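Local coordinates for putative extracellular solute-binding protein (Bordetella bronchiseptica, PDB 4P56) that binds mandelate, both (R) and (S) forms, and probably delivers such solutes to a TRAP transporter as its periplasmic binding protein, at residues 298-301 / 302-306. Numbering follows the deposited sequence.
Sequences ALIE and AVRER
Glu301 and Arg304 form an i to i+3 salt bridge on the exposed side of helix 297-307. OE2 of Glu301 accepts from NE of Arg304 at 3.0 Å. The N-H points fairly straight at it, at 155°. NE reaches OE2 on its syn side, 32° out of the carboxylate plane, while OE2 lies close to the guanidinium plane. NH1 of Arg304 adds a weak bond to the same oxygen at 3.5 Å, so it takes both donors. The two flat groups are 19° from parallel, and the carboxylate sits at the guanidinium edge. The Glu301 chain bends at chi2 and that of Arg304 at chi3, which lets the two side chains run alongside each other. CG2 of Ile300 also touches the guanidinium, 3.6 Å from NH1.

Four i to i+4 bonds join 298-301 to 302-305. The carbonyl oxygens of Ala298, Leu299, Ile300 and Glu301 accept from the N-H groups of Ala302, Val303, Arg304 and Glu305. The Arg304 N to Ile300 O bond is 2.8 Å long. Arg306 N to Ala302 O, 3.1 Å, continues the series. At the helix start, OD1 of Asp296 accepts from Leu299 N. Near the other end, Thr307 OG1 hydrogen-bonds to Val303 O, OE2 of Glu305 makes a salt bridge with NZ of Lys308, and NH1 of Arg306 bonds to Ala182 O.

The buried side is apolar. CD1 of Leu299 lies 4.2 Å from CG2 of Val303, a loose i to i+4 contact.

No residue of helix 297-307 belongs to the mandelate pocket; this is structural packing at the edge of the mixed sheet. The helix follows strand 291-294, outermost in that six-stranded sheet, and precedes helix 310-320. Loops pack on it: Pro230 and Ala295 on Ile300, Ile161 on Ala302, Phe109 on Val303.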
# COMPACT_ATOMS: atom_id res chain seq x y z
N ALA A 298 -15.16 -20.64 -8.12
CA ALA A 298 -14.86 -20.62 -9.55
C ALA A 298 -14.16 -19.31 -9.93
O ALA A 298 -13.18 -19.29 -10.68
CB ALA A 298 -16.13 -20.82 -10.39
N LEU A 299 -14.67 -18.20 -9.40
CA LEU A 299 -14.07 -16.91 -9.72
C LEU A 299 -12.64 -16.79 -9.19
O LEU A 299 -11.76 -16.32 -9.89
CB LEU A 299 -14.93 -15.79 -9.15
CG LEU A 299 -14.37 -14.39 -9.25
CD1 LEU A 299 -14.07 -14.01 -10.69
CD2 LEU A 299 -15.40 -13.43 -8.64
N ILE A 300 -12.44 -17.22 -7.95
CA ILE A 300 -11.12 -17.26 -7.35
C ILE A 300 -10.18 -18.09 -8.23
O ILE A 300 -9.09 -17.64 -8.58
CB ILE A 300 -11.19 -17.88 -5.93
CG1 ILE A 300 -11.90 -16.91 -4.95
CG2 ILE A 300 -9.80 -18.24 -5.40
CD1 ILE A 300 -12.35 -17.59 -3.65
N GLU A 301 -10.61 -19.28 -8.64
CA GLU A 301 -9.72 -20.14 -9.43
C GLU A 301 -9.40 -19.53 -10.79
O GLU A 301 -8.27 -19.63 -11.27
CB GLU A 301 -10.30 -21.55 -9.57
CG GLU A 301 -10.11 -22.37 -8.30
CD GLU A 301 -8.64 -22.38 -7.87
OE1 GLU A 301 -7.78 -22.73 -8.72
OE2 GLU A 301 -8.35 -22.02 -6.70
N ALA A 302 -10.39 -18.87 -11.39
CA ALA A 302 -10.16 -18.20 -12.66
C ALA A 302 -9.15 -17.07 -12.49
O ALA A 302 -8.29 -16.88 -13.36
CB ALA A 302 -11.47 -17.66 -13.21
N VAL A 303 -9.22 -16.35 -11.38
CA VAL A 303 -8.21 -15.31 -11.12
C VAL A 303 -6.83 -15.90 -10.83
O VAL A 303 -5.81 -15.38 -11.28
CB VAL A 303 -8.65 -14.34 -10.00
CG1 VAL A 303 -7.54 -13.33 -9.72
CG2 VAL A 303 -9.93 -13.61 -10.41
N ARG A 304 -6.80 -17.01 -10.10
CA ARG A 304 -5.55 -17.70 -9.87
C ARG A 304 -4.94 -18.08 -11.22
O ARG A 304 -3.74 -17.90 -11.46
CB ARG A 304 -5.77 -18.94 -8.98
CG ARG A 304 -4.50 -19.39 -8.26
CD ARG A 304 -4.72 -20.61 -7.38
NE ARG A 304 -5.82 -20.49 -6.41
CZ ARG A 304 -5.72 -19.99 -5.18
NH1 ARG A 304 -6.78 -19.97 -4.39
NH2 ARG A 304 -4.57 -19.52 -4.72
N GLU A 305 -5.78 -18.57 -12.12
CA GLU A 305 -5.28 -19.09 -13.37
C GLU A 305 -4.70 -17.93 -14.20
O GLU A 305 -3.67 -18.10 -14.86
CB GLU A 305 -6.37 -19.85 -14.11
CG GLU A 305 -5.85 -20.83 -15.13
CD GLU A 305 -5.38 -20.14 -16.39
OE1 GLU A 305 -5.87 -19.03 -16.70
OE2 GLU A 305 -4.49 -20.70 -17.07
N ARG A 306 -5.33 -16.76 -14.14
CA ARG A 306 -4.88 -15.63 -14.95
C ARG A 306 -3.61 -15.02 -14.41
O ARG A 306 -2.85 -14.39 -15.15
CB ARG A 306 -5.94 -14.53 -15.00
CG ARG A 306 -7.26 -14.95 -15.67
CD ARG A 306 -7.17 -14.98 -17.16
NE ARG A 306 -8.50 -15.15 -17.74
CZ ARG A 306 -9.21 -14.18 -18.33
NH1 ARG A 306 -8.72 -12.95 -18.45
NH2 ARG A 306 -10.43 -14.45 -18.81